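Local coordinates for beta-lactamase OXA-2 (Salmonella typhimurium, PDB 1K38), which hydrolyses the beta-lactam ring of oxacillin and other penicillins through a serine acyl-enzyme, and so confers antibiotic resistance, at residues A[186-191]-A[197-202]; A[201-204]-A[209-212]; A[90-95]-A[173-178]; A[40-45]-A[213-218]. All blocks are in the same frame, centred on the assembly; numbering follows the deposited sequence.

Contact 1. Residues A[186-191]-A[197-202]. With FMT (formic acid), chain C.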
loop_
_atom_site.group_PDB
_atom_site.type_symbol
_atom_site.label_atom_id
_atom_site.label_comp_id
_atom_site.label_asym_id
_atom_site.label_seq_id
_atom_site.Cartn_x
_atom_site.Cartn_y
_atom_site.Cartn_z
ATOM N N LEU A 186 2.055 7.733 1.149
ATOM C CA LEU A 186 1.985 8.643 0.013
ATOM C C LEU A 186 1.656 7.841 -1.235
ATOM O O LEU A 186 2.404 6.933 -1.606
ATOM C CB LEU A 186 3.327 9.365 -0.178
ATOM C CG LEU A 186 3.490 10.226 -1.440
ATOM C CD1 LEU A 186 2.516 11.402 -1.417
ATOM C CD2 LEU A 186 4.927 10.740 -1.517
ATOM N N ARG A 187 0.527 8.172 -1.864
ATOM C CA ARG A 187 0.083 7.502 -3.085
ATOM C C ARG A 187 0.017 8.579 -4.155
ATOM O O ARG A 187 -0.671 9.587 -3.983
ATOM C CB ARG A 187 -1.304 6.875 -2.892
ATOM C CG ARG A 187 -1.427 5.963 -1.670
ATOM C CD ARG A 187 -2.807 5.310 -1.634
ATOM N NE ARG A 187 -3.131 4.764 -0.316
ATOM C CZ ARG A 187 -2.906 3.514 0.074
ATOM N NH1 ARG A 187 -3.244 3.145 1.305
ATOM N NH2 ARG A 187 -2.357 2.631 -0.757
ATOM N N ALA A 188 0.726 8.380 -5.259
ATOM C CA ALA A 188 0.724 9.396 -6.301
ATOM C C ALA A 188 1.094 8.871 -7.676
ATOM O O ALA A 188 1.495 7.719 -7.833
ATOM C CB ALA A 188 1.673 10.515 -5.905
ATOM N N LYS A 189 0.952 9.738 -8.673
ATOM C CA LYS A 189 1.283 9.392 -10.050
ATOM C C LYS A 189 1.760 10.629 -10.796
ATOM O O LYS A 189 1.119 11.680 -10.752
ATOM C CB LYS A 189 0.061 8.817 -10.770
ATOM C CG LYS A 189 0.355 8.335 -12.190
ATOM C CD LYS A 189 1.107 7.011 -12.169
ATOM C CE LYS A 189 1.831 6.762 -13.484
ATOM N NZ LYS A 189 3.002 7.676 -13.631
ATOM N N THR A 190 2.891 10.499 -11.479
ATOM C CA THR A 190 3.430 11.598 -12.263
ATOM C C THR A 190 2.914 11.521 -13.691
ATOM O O THR A 190 2.399 10.488 -14.134
ATOM C CB THR A 190 4.958 11.540 -12.339
ATOM O OG1 THR A 190 5.350 10.251 -12.826
ATOM C CG2 THR A 190 5.579 11.783 -10.985
ATOM N N GLY A 191 3.058 12.628 -14.406
ATOM C CA GLY A 191 2.652 12.686 -15.795
ATOM C C GLY A 191 3.476 13.729 -16.524
ATOM O O GLY A 191 3.876 14.731 -15.927
ATOM N N GLY A 197 3.726 19.092 -17.066
ATOM C CA GLY A 197 4.037 18.025 -16.129
ATOM C C GLY A 197 3.072 17.999 -14.956
ATOM O O GLY A 197 2.634 19.051 -14.491
ATOM N N TRP A 198 2.746 16.801 -14.479
ATOM C CA TRP A 198 1.817 16.622 -13.356
ATOM C C TRP A 198 2.368 15.778 -12.216
ATOM O O TRP A 198 3.286 14.986 -12.386
ATOM C CB TRP A 198 0.574 15.817 -13.760
ATOM C CG TRP A 198 -0.400 16.356 -14.731
ATOM C CD1 TRP A 198 -0.399 16.168 -16.083
ATOM C CD2 TRP A 198 -1.631 17.017 -14.417
ATOM N NE1 TRP A 198 -1.564 16.660 -16.632
ATOM C CE2 TRP A 198 -2.336 17.187 -15.631
ATOM C CE3 TRP A 198 -2.209 17.477 -13.225
ATOM C CZ2 TRP A 198 -3.594 17.798 -15.688
ATOM C CZ3 TRP A 198 -3.463 18.085 -13.282
ATOM C CH2 TRP A 198 -4.141 18.238 -14.508
ATOM N N TRP A 199 1.759 15.957 -11.050
ATOM C CA TRP A 199 1.995 15.084 -9.909
ATOM C C TRP A 199 0.691 15.213 -9.147
ATOM O O TRP A 199 0.312 16.304 -8.713
ATOM C CB TRP A 199 3.186 15.445 -9.014
ATOM C CG TRP A 199 3.603 14.208 -8.202
ATOM C CD1 TRP A 199 3.588 12.903 -8.635
ATOM C CD2 TRP A 199 4.127 14.172 -6.868
ATOM N NE1 TRP A 199 4.074 12.065 -7.659
ATOM C CE2 TRP A 199 4.413 12.816 -6.563
ATOM C CE3 TRP A 199 4.388 15.148 -5.901
ATOM C CZ2 TRP A 199 4.948 12.420 -5.333
ATOM C CZ3 TRP A 199 4.918 14.755 -4.677
ATOM C CH2 TRP A 199 5.194 13.402 -4.403
ATOM N N VAL A 200 -0.034 14.104 -9.059
ATOM C CA VAL A 200 -1.310 14.093 -8.354
ATOM C C VAL A 200 -1.345 12.890 -7.430
ATOM O O VAL A 200 -0.679 11.883 -7.684
ATOM C CB VAL A 200 -2.505 14.027 -9.336
ATOM C CG1 VAL A 200 -2.373 15.130 -10.382
ATOM C CG2 VAL A 200 -2.582 12.659 -10.004
ATOM N N GLY A 201 -2.122 12.995 -6.355
ATOM C CA GLY A 201 -2.208 11.894 -5.414
ATOM C C GLY A 201 -2.637 12.390 -4.055
ATOM O O GLY A 201 -3.347 13.385 -3.956
ATOM N N TRP A 202 -2.214 11.699 -3.007
ATOM C CA TRP A 202 -2.558 12.110 -1.654
ATOM C C TRP A 202 -1.664 11.429 -0.638
ATOM O O TRP A 202 -0.975 10.453 -0.944
ATOM C CB TRP A 202 -4.037 11.797 -1.340
ATOM C CG TRP A 202 -4.400 10.324 -1.208
ATOM C CD1 TRP A 202 -4.241 9.530 -0.100
ATOM C CD2 TRP A 202 -5.040 9.503 -2.197
ATOM N NE1 TRP A 202 -4.750 8.271 -0.340
ATOM C CE2 TRP A 202 -5.246 8.227 -1.616
ATOM C CE3 TRP A 202 -5.464 9.722 -3.514
ATOM C CZ2 TRP A 202 -5.858 7.175 -2.312
ATOM C CZ3 TRP A 202 -6.076 8.669 -4.207
ATOM C CH2 TRP A 202 -6.264 7.417 -3.600
HETATM C C FMT C . 5.864 10.988 -16.414
HETATM O O1 FMT C . 6.949 11.895 -15.879
HETATM O O2 FMT C . 5.614 9.787 -15.480
#
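Trp199 turns its CG away from its own backbone N (chi1 -160°), and this swings the indole across to strand 186-191. There it meets three side chains of that strand. The CG2 methyl of Thr190 lies 3.3 Å from Trp199 CD1, the CB of Ala188 lies 3.4 Å from Trp199 NE1, and Leu186 CD2 approaches the far end of the ring. Trp202 has chi1 69°, which sets CG between its backbone N and carbonyl carbon and lays the indole beside Arg187. Arg187 CD rests 3.6 Å from Trp202 CZ2, with CG above one face near the rim. The Arg187 guanidinium leads on to Glu204, which also takes the Trp202 indole N-H. The strands are antiparallel, and three hydrogen-bonded pairs join them. Arg187 N to Trp202 O (2.9 Å) is nearly straight. Gly191 N instead stands well above the carbonyl plane of Trp198 O. Gly201 has no side chain, and there the strands come close, with Ala188 CA 4.0 Å from Gly201 CA. Lys189, Thr190 and Gly191 probably bind substrate, as in relatives. Lys189 NZ bonds Thr190 O at 2.9 Å and also reaches Ser99. A formic acid, probably from the crystallisation liquor, accepts from Thr190 OG1 at 2.7 Å (its O2). In the sheet this hairpin is flanked by the outermost strand 177-181 and by strand 208-217. Helix 226-238 covers the Trp199 face, and helix 147-158 packs on Trp198, Val200 and Trp202.

Contact 2. Residues A[201-204]-A[209-212]; sequences GWVE and SVFF
Gly201 pairs with Phe212 and Val203 with Val210, and each pair is closed by two backbone hydrogen bonds. Gly201 N gives to Phe212 O at 3.0 Å, and Phe212 N gives to Gly201 O at 2.9 Å. The Val203 and Val210 bonds are of similar length. These bonds satisfy the inward backbone N-H and C=O groups of the two antiparallel strands. Between them, Trp202 CA sends a C-H to Val210 O at 3.1 Å. The indole N-H of Trp202 is met within its own strand. Trp202 NE1 lies 2.9 Å from Glu204 OE2, almost straight at 176° and in the ring plane, and the oxygen offers its anti lone pair. The same OE2 has a salt bridge to Arg187, so one carboxylate oxygen serves an indole and a guanidinium. The extended Glu204 chain also passes Ser209, whose OG lies 3.5 Å from Glu204 CG. On this face Trp202 and Phe211 run side by side. Phe211 CE2 sits over the rim of the indole, 3.6 Å from Trp202 CE3, and the planes are inclined by 49°. On the other face Phe212 lays its ring over Gly201, a CH-pi contact with Gly201 CA 4.2 Å from the ring centroid. Beside it, Val203 CG1 touches Val210 CB at 3.6 Å. Tyr158 of helix 147-158 meets both Trp202 and Phe211 edge-to-face. In this buried hairpin the negative charge of Glu204 is thus probably balanced by Arg187, while aromatic and aliphatic groups surround the paired backbones.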
loop_
_atom_site.group_PDB
_atom_site.type_symbol
_atom_site.label_atom_id
_atom_site.label_comp_id
_atom_site.label_asym_id
_atom_site.label_seq_id
_atom_site.Cartn_x
_atom_site.Cartn_y
_atom_site.Cartn_z
ATOM N N GLY A 201 -2.122 12.995 -6.355
ATOM C CA GLY A 201 -2.208 11.894 -5.414
ATOM C C GLY A 201 -2.637 12.390 -4.055
ATOM O O GLY A 201 -3.347 13.385 -3.956
ATOM N N TRP A 202 -2.214 11.699 -3.007
ATOM C CA TRP A 202 -2.558 12.110 -1.654
ATOM C C TRP A 202 -1.664 11.429 -0.638
ATOM O O TRP A 202 -0.975 10.453 -0.944
ATOM C CB TRP A 202 -4.037 11.797 -1.340
ATOM C CG TRP A 202 -4.400 10.324 -1.208
ATOM C CD1 TRP A 202 -4.241 9.530 -0.100
ATOM C CD2 TRP A 202 -5.040 9.503 -2.197
ATOM N NE1 TRP A 202 -4.750 8.271 -0.340
ATOM C CE2 TRP A 202 -5.246 8.227 -1.616
ATOM C CE3 TRP A 202 -5.464 9.722 -3.514
ATOM C CZ2 TRP A 202 -5.858 7.175 -2.312
ATOM C CZ3 TRP A 202 -6.076 8.669 -4.207
ATOM C CH2 TRP A 202 -6.264 7.417 -3.600
ATOM N N VAL A 203 -1.642 11.988 0.564
ATOM C CA VAL A 203 -0.877 11.399 1.646
ATOM C C VAL A 203 -1.892 11.125 2.752
ATOM O O VAL A 203 -2.647 12.015 3.155
ATOM C CB VAL A 203 0.239 12.344 2.154
ATOM C CG1 VAL A 203 -0.351 13.655 2.622
ATOM C CG2 VAL A 203 1.018 11.657 3.268
ATOM N N GLU A 204 -1.929 9.881 3.218
ATOM C CA GLU A 204 -2.870 9.493 4.263
ATOM C C GLU A 204 -2.234 9.519 5.632
ATOM O O GLU A 204 -1.121 9.022 5.821
ATOM C CB GLU A 204 -3.392 8.072 4.040
ATOM C CG GLU A 204 -3.681 7.714 2.620
ATOM C CD GLU A 204 -4.212 6.302 2.475
ATOM O OE1 GLU A 204 -3.991 5.470 3.383
ATOM O OE2 GLU A 204 -4.835 6.018 1.440
ATOM N N SER A 209 -6.823 12.205 5.003
ATOM C CA SER A 209 -5.920 12.300 3.868
ATOM C C SER A 209 -5.820 13.700 3.291
ATOM O O SER A 209 -6.770 14.488 3.341
ATOM C CB SER A 209 -6.356 11.324 2.779
ATOM O OG SER A 209 -6.235 9.994 3.251
ATOM N N VAL A 210 -4.651 13.999 2.739
ATOM C CA VAL A 210 -4.404 15.298 2.130
ATOM C C VAL A 210 -4.178 15.068 0.638
ATOM O O VAL A 210 -3.165 14.498 0.240
ATOM C CB VAL A 210 -3.158 15.968 2.747
ATOM C CG1 VAL A 210 -2.965 17.362 2.160
ATOM C CG2 VAL A 210 -3.310 16.045 4.261
ATOM N N PHE A 211 -5.132 15.504 -0.178
ATOM C CA PHE A 211 -5.033 15.324 -1.625
ATOM C C PHE A 211 -4.330 16.485 -2.297
ATOM O O PHE A 211 -4.418 17.620 -1.839
ATOM C CB PHE A 211 -6.427 15.184 -2.239
ATOM C CG PHE A 211 -7.207 14.034 -1.698
ATOM C CD1 PHE A 211 -7.889 14.143 -0.489
ATOM C CD2 PHE A 211 -7.230 12.822 -2.375
ATOM C CE1 PHE A 211 -8.582 13.056 0.039
ATOM C CE2 PHE A 211 -7.917 11.730 -1.859
ATOM C CZ PHE A 211 -8.595 11.848 -0.644
ATOM N N PHE A 212 -3.629 16.198 -3.388
ATOM C CA PHE A 212 -2.948 17.248 -4.128
ATOM C C PHE A 212 -2.961 16.974 -5.618
ATOM O O PHE A 212 -3.017 15.822 -6.064
ATOM C CB PHE A 212 -1.494 17.414 -3.666
ATOM C CG PHE A 212 -0.632 16.211 -3.910
ATOM C CD1 PHE A 212 -0.475 15.247 -2.923
ATOM C CD2 PHE A 212 0.017 16.037 -5.132
ATOM C CE1 PHE A 212 0.320 14.122 -3.144
ATOM C CE2 PHE A 212 0.815 14.915 -5.365
ATOM C CZ PHE A 212 0.966 13.954 -4.365
#

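Contact 3. Residues A[90-95]-A[173-178]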
loop_
_atom_site.group_PDB
_atom_site.type_symbol
_atom_site.label_atom_id
_atom_site.label_comp_id
_atom_site.label_asym_id
_atom_site.label_seq_id
_atom_site.Cartn_x
_atom_site.Cartn_y
_atom_site.Cartn_z
ATOM N N GLN A 90 7.267 -6.195 -18.127
ATOM C CA GLN A 90 6.614 -5.403 -17.095
ATOM C C GLN A 90 5.397 -6.048 -16.456
ATOM O O GLN A 90 4.751 -6.915 -17.043
ATOM C CB GLN A 90 6.127 -4.080 -17.694
ATOM C CG GLN A 90 7.087 -3.359 -18.618
ATOM C CD GLN A 90 7.851 -2.265 -17.915
ATOM O OE1 GLN A 90 7.290 -1.522 -17.106
ATOM N NE2 GLN A 90 9.136 -2.144 -18.230
ATOM N N ASP A 91 5.102 -5.614 -15.235
ATOM C CA ASP A 91 3.887 -6.030 -14.549
ATOM C C ASP A 91 3.201 -4.698 -14.271
ATOM O O ASP A 91 3.757 -3.643 -14.589
ATOM C CB ASP A 91 4.147 -6.820 -13.249
ATOM C CG ASP A 91 5.161 -6.171 -12.320
ATOM O OD1 ASP A 91 5.369 -4.942 -12.358
ATOM O OD2 ASP A 91 5.744 -6.928 -11.508
ATOM N N LEU A 92 1.998 -4.716 -13.712
ATOM C CA LEU A 92 1.310 -3.457 -13.460
ATOM C C LEU A 92 2.070 -2.465 -12.597
ATOM O O LEU A 92 2.049 -1.268 -12.869
ATOM C CB LEU A 92 -0.056 -3.703 -12.824
ATOM C CG LEU A 92 -1.181 -4.146 -13.755
ATOM C CD1 LEU A 92 -2.427 -4.382 -12.929
ATOM C CD2 LEU A 92 -1.435 -3.087 -14.824
ATOM N N ARG A 93 2.742 -2.947 -11.558
ATOM C CA ARG A 93 3.456 -2.029 -10.679
ATOM C C ARG A 93 4.633 -1.352 -11.364
ATOM O O ARG A 93 4.850 -0.156 -11.178
ATOM C CB ARG A 93 3.925 -2.742 -9.407
ATOM C CG ARG A 93 4.239 -1.771 -8.264
ATOM C CD ARG A 93 4.567 -2.509 -6.971
ATOM N NE ARG A 93 3.451 -3.313 -6.477
ATOM C CZ ARG A 93 2.470 -2.850 -5.706
ATOM N NH1 ARG A 93 2.457 -1.578 -5.330
ATOM N NH2 ARG A 93 1.497 -3.665 -5.310
ATOM N N SER A 94 5.392 -2.098 -12.159
ATOM C CA SER A 94 6.524 -1.487 -12.842
ATOM C C SER A 94 6.015 -0.523 -13.906
ATOM O O SER A 94 6.601 0.535 -14.117
ATOM C CB SER A 94 7.428 -2.549 -13.484
ATOM O OG SER A 94 6.761 -3.268 -14.505
ATOM N N ALA A 95 4.911 -0.881 -14.560
ATOM C CA ALA A 95 4.343 -0.034 -15.602
ATOM C C ALA A 95 3.867 1.297 -15.028
ATOM O O ALA A 95 4.033 2.344 -15.652
ATOM C CB ALA A 95 3.186 -0.754 -16.300
ATOM N N LYS A 173 -4.899 1.698 -5.865
ATOM C CA LYS A 173 -4.364 2.530 -4.786
ATOM C C LYS A 173 -3.063 1.945 -4.247
ATOM O O LYS A 173 -2.186 2.676 -3.783
ATOM C CB LYS A 173 -5.400 2.705 -3.666
ATOM C CG LYS A 173 -6.496 3.691 -4.051
ATOM C CD LYS A 173 -7.504 3.930 -2.930
ATOM C CE LYS A 173 -8.445 2.749 -2.753
ATOM N NZ LYS A 173 -9.504 3.025 -1.737
ATOM N N ASP A 174 -2.926 0.627 -4.316
ATOM C CA ASP A 174 -1.702 0.000 -3.854
ATOM C C ASP A 174 -0.581 0.263 -4.866
ATOM O O ASP A 174 0.550 0.561 -4.488
ATOM C CB ASP A 174 -1.898 -1.500 -3.658
ATOM C CG ASP A 174 -0.876 -2.079 -2.712
ATOM O OD1 ASP A 174 -1.179 -2.245 -1.500
ATOM O OD2 ASP A 174 0.245 -2.329 -3.184
ATOM N N LEU A 175 -0.901 0.170 -6.153
ATOM C CA LEU A 175 0.088 0.415 -7.204
ATOM C C LEU A 175 0.636 1.846 -7.136
ATOM O O LEU A 175 1.781 2.102 -7.517
ATOM C CB LEU A 175 -0.538 0.149 -8.583
ATOM C CG LEU A 175 -0.947 -1.305 -8.852
ATOM C CD1 LEU A 175 -1.739 -1.390 -10.151
ATOM C CD2 LEU A 175 0.298 -2.184 -8.922
ATOM N N MET A 176 -0.181 2.764 -6.627
ATOM C CA MET A 176 0.189 4.174 -6.497
ATOM C C MET A 176 1.151 4.484 -5.347
ATOM O O MET A 176 1.658 5.602 -5.251
ATOM C CB MET A 176 -1.071 5.029 -6.309
ATOM C CG MET A 176 -1.954 5.154 -7.545
ATOM S SD MET A 176 -3.526 5.945 -7.150
ATOM C CE MET A 176 -2.968 7.576 -6.612
ATOM N N ILE A 177 1.414 3.516 -4.476
ATOM C CA ILE A 177 2.302 3.785 -3.347
ATOM C C ILE A 177 3.696 4.202 -3.794
ATOM O O ILE A 177 4.361 3.490 -4.549
ATOM C CB ILE A 177 2.410 2.566 -2.415
ATOM C CG1 ILE A 177 1.038 2.271 -1.797
ATOM C CG2 ILE A 177 3.431 2.838 -1.315
ATOM C CD1 ILE A 177 0.949 0.903 -1.144
ATOM N N VAL A 178 4.127 5.359 -3.305
ATOM C CA VAL A 178 5.438 5.909 -3.634
ATOM C C VAL A 178 6.356 5.953 -2.417
ATOM O O VAL A 178 7.575 5.827 -2.543
ATOM C CB VAL A 178 5.304 7.344 -4.206
ATOM C CG1 VAL A 178 6.680 7.975 -4.393
ATOM C CG2 VAL A 178 4.563 7.300 -5.535
HETATM O O HOH W 1 3.932 1.052 -6.021
#
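Arg93 and Leu175 make the close-packed part of this contact. Leu175 CD2 lies 3.6 Å from Arg93 CA and 3.7 Å from Arg93 CB. The same methyl sits over the centre of one guanidinium face, 3.9 Å above its plane. The other methyl, Leu175 CD1, turns to Leu92 and meets its CB at 3.9 Å. Arg93 can fold round the methyl because its chain bends at chi3 (-62°), and this brings the guanidinium to Asp174. Arg93 NH2 forms a salt bridge with Asp174 OD2 at 2.8 Å. Arg93 NH1 bonds the backbone O of Asp174 at 3.0 Å and has only a weak bond to OD2. The carboxylate stands nearly at right angles to the guanidinium, at 83°. Asp174 O also takes Ile177 N, and its two donors come from opposite faces of the carbonyl plane. The looser side is bridged by a water. It accepts from Arg93 NH1 at 3.1 Å and donates to the carbonyls of Leu175 and Ile177, so it links the guanidinium to two further backbone carbonyls of segment 173-178. Arg93 stays partly exposed even with the second subunit close by. Asp174 OD2 also receives a salt bridge from Arg187 of the second subunit, and Ile185 of that subunit packs on both Arg93 and Asp174. Asp91 and Ser94 form a capping box, a standard helix N-terminus, with Asp91 OD1 2.9 Å from Ser94 N. Here the start of helix 92-97 is joined by a salt bridge to the junction between helix 166-175 and strand 177-181, at the interface with the second subunit.

Contact 4. Residues A[40-45]-A[213-218]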
loop_
_atom_site.group_PDB
_atom_site.type_symbol
_atom_site.label_atom_id
_atom_site.label_comp_id
_atom_site.label_asym_id
_atom_site.label_seq_id
_atom_site.Cartn_x
_atom_site.Cartn_y
_atom_site.Cartn_z
ATOM N N PRO A 40 -5.951 29.890 -8.918
ATOM C CA PRO A 40 -7.281 29.297 -9.075
ATOM C C PRO A 40 -7.744 29.156 -10.519
ATOM O O PRO A 40 -8.358 28.155 -10.879
ATOM C CB PRO A 40 -8.179 30.223 -8.246
ATOM C CG PRO A 40 -7.431 31.515 -8.221
ATOM C CD PRO A 40 -6.004 31.076 -8.048
ATOM N N VAL A 41 -7.449 30.144 -11.356
ATOM C CA VAL A 41 -7.872 30.054 -12.748
ATOM C C VAL A 41 -7.198 28.879 -13.457
ATOM O O VAL A 41 -7.861 28.102 -14.154
ATOM C CB VAL A 41 -7.577 31.366 -13.513
ATOM C CG1 VAL A 41 -7.895 31.190 -14.988
ATOM C CG2 VAL A 41 -8.415 32.500 -12.932
ATOM N N ARG A 42 -5.889 28.734 -13.281
ATOM C CA ARG A 42 -5.201 27.627 -13.926
ATOM C C ARG A 42 -5.632 26.288 -13.336
ATOM O O ARG A 42 -5.616 25.268 -14.024
ATOM C CB ARG A 42 -3.680 27.774 -13.806
ATOM C CG ARG A 42 -2.929 26.632 -14.485
ATOM C CD ARG A 42 -1.434 26.885 -14.577
ATOM N NE ARG A 42 -0.744 25.696 -15.066
ATOM C CZ ARG A 42 0.256 25.706 -15.939
ATOM N NH1 ARG A 42 0.700 26.851 -16.441
ATOM N NH2 ARG A 42 0.812 24.561 -16.312
ATOM N N SER A 43 -6.030 26.290 -12.066
ATOM C CA SER A 43 -6.438 25.046 -11.421
ATOM C C SER A 43 -7.687 24.450 -12.062
ATOM O O SER A 43 -7.978 23.269 -11.881
ATOM C CB SER A 43 -6.681 25.266 -9.922
ATOM O OG SER A 43 -7.918 25.913 -9.684
ATOM N N LYS A 44 -8.417 25.266 -12.821
ATOM C CA LYS A 44 -9.628 24.803 -13.484
ATOM C C LYS A 44 -9.437 24.609 -14.989
ATOM O O LYS A 44 -10.377 24.245 -15.694
ATOM C CB LYS A 44 -10.774 25.785 -13.222
ATOM C CG LYS A 44 -11.115 25.937 -11.741
ATOM C CD LYS A 44 -12.267 26.907 -11.517
ATOM C CE LYS A 44 -13.566 26.374 -12.105
ATOM N NZ LYS A 44 -13.975 25.080 -11.487
ATOM N N LYS A 45 -8.222 24.845 -15.477
ATOM C CA LYS A 45 -7.922 24.685 -16.894
ATOM C C LYS A 45 -7.620 23.223 -17.212
ATOM O O LYS A 45 -6.849 22.568 -16.507
ATOM C CB LYS A 45 -6.724 25.557 -17.283
ATOM C CG LYS A 45 -6.393 25.528 -18.766
ATOM C CD LYS A 45 -5.319 26.548 -19.119
ATOM C CE LYS A 45 -5.789 27.966 -18.847
ATOM N NZ LYS A 45 -6.991 28.319 -19.648
ATOM N N ALA A 213 -2.928 18.053 -6.386
ATOM C CA ALA A 213 -2.893 17.961 -7.832
ATOM C C ALA A 213 -2.152 19.192 -8.319
ATOM O O ALA A 213 -2.634 20.319 -8.180
ATOM C CB ALA A 213 -4.307 17.913 -8.412
ATOM N N LEU A 214 -0.960 18.966 -8.857
ATOM C CA LEU A 214 -0.134 20.043 -9.373
ATOM C C LEU A 214 0.243 19.822 -10.818
ATOM O O LEU A 214 0.431 18.690 -11.249
ATOM C CB LEU A 214 1.171 20.164 -8.562
ATOM C CG LEU A 214 2.321 21.001 -9.170
ATOM C CD1 LEU A 214 3.149 21.604 -8.055
ATOM C CD2 LEU A 214 3.210 20.141 -10.085
ATOM N N ASN A 215 0.300 20.906 -11.582
ATOM C CA ASN A 215 0.805 20.806 -12.939
ATOM C C ASN A 215 1.623 22.060 -13.181
ATOM O O ASN A 215 1.361 23.113 -12.591
ATOM C CB ASN A 215 -0.283 20.566 -14.022
ATOM C CG ASN A 215 -1.264 21.707 -14.188
ATOM O OD1 ASN A 215 -0.895 22.841 -14.501
ATOM N ND2 ASN A 215 -2.544 21.397 -14.018
ATOM N N ILE A 216 2.668 21.910 -13.983
ATOM C CA ILE A 216 3.561 23.012 -14.308
ATOM C C ILE A 216 3.991 22.911 -15.755
ATOM O O ILE A 216 3.992 21.829 -16.337
ATOM C CB ILE A 216 4.862 22.986 -13.462
ATOM C CG1 ILE A 216 5.541 21.614 -13.574
ATOM C CG2 ILE A 216 4.554 23.346 -12.010
ATOM C CD1 ILE A 216 6.936 21.570 -12.970
ATOM N N ASP A 217 4.349 24.044 -16.344
ATOM C CA ASP A 217 4.834 24.016 -17.712
ATOM C C ASP A 217 6.265 23.501 -17.610
ATOM O O ASP A 217 6.912 23.659 -16.573
ATOM C CB ASP A 217 4.827 25.418 -18.322
ATOM C CG ASP A 217 3.443 26.007 -18.397
ATOM O OD1 ASP A 217 2.487 25.233 -18.607
ATOM O OD2 ASP A 217 3.310 27.243 -18.264
ATOM N N THR A 218 6.761 22.885 -18.677
ATOM C CA THR A 218 8.124 22.362 -18.663
ATOM C C THR A 218 8.947 22.880 -19.840
ATOM O O THR A 218 9.272 22.132 -20.760
ATOM C CB THR A 218 8.138 20.817 -18.691
ATOM O OG1 THR A 218 7.527 20.347 -19.899
ATOM C CG2 THR A 218 7.381 20.257 -17.489
HETATM O O HOH W 2 -5.320 22.531 -14.236
#
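Arg42 carries the contact by hydrogen bonds and a salt bridge, with both partners at the edge of its guanidinium. The hydrogen bonds come first. Arg42 NE and Arg42 NH2 both reach Asn215 OD1, at 2.9 Å and 3.0 Å, a side-on grip on one oxygen. NE comes in close to the line of the C=O bond, and the oxygen lies in the guanidinium plane. Two donors on this amide oxygen fix which end of the Asn215 amide is oxygen. The charged interaction is with Asp217. Arg42 NH2 lies 2.9 Å from Asp217 OD1, and a weak bond joins Arg42 NH1 to Asp217 OD2 at 3.2 Å. The carboxylate is turned by 49° from the guanidinium, and NH2 meets OD1 from above the carboxylate plane. NH2 therefore serves both residues. Arg42 gets there by a fully extended chain, with CG opposite the backbone N (chi1 -180°). A water adds a third kind of link. It accepts from Asn215 ND2 at 3.0 Å and donates to the carbonyls of Arg42 and Lys45, so the other end of the Asn215 amide is held to segment 40-45 as well. Within that segment Ser43 OG bonds Pro40 O at 2.6 Å, and it also pairs with Gln148. Asn215 is buried and Asp217 only partly so. The short, weakly bonded helix 40-43 follows strand 36-38 and rests near strand 21-27, where Thr22 touches Arg42, Ser43 and Asn215. Strand 208-217 lies between strands 21-27 and 196-205, and Met196 of the latter packs on Arg42 and Asn215.

How the contacts relate
Contacts 1, 2 and 4 lie on neighbouring strands of one sheet. Contact 1 pairs strands 184-192 and 196-205, and contact 2 pairs 196-205 with 208-217. They share Gly201 and Trp202, with centres about 10 Å apart. Contact 4 ties the later part of 208-217 to helix 40-43, centre to centre about 13 Å from contact 1. Contact 3, its centre about 12 Å from that of contact 1, reaches the outermost strand, 177-181, which bonds to 184-192. The centres of contacts 3 and 4 are about 25 Å apart. Along the chain, contact 4 encloses the others, with contact 3 before contacts 1 and 2. Strand 184-192 carries the probable substrate-binding residues and, through Arg187, also reaches the second subunit beside its contact 3.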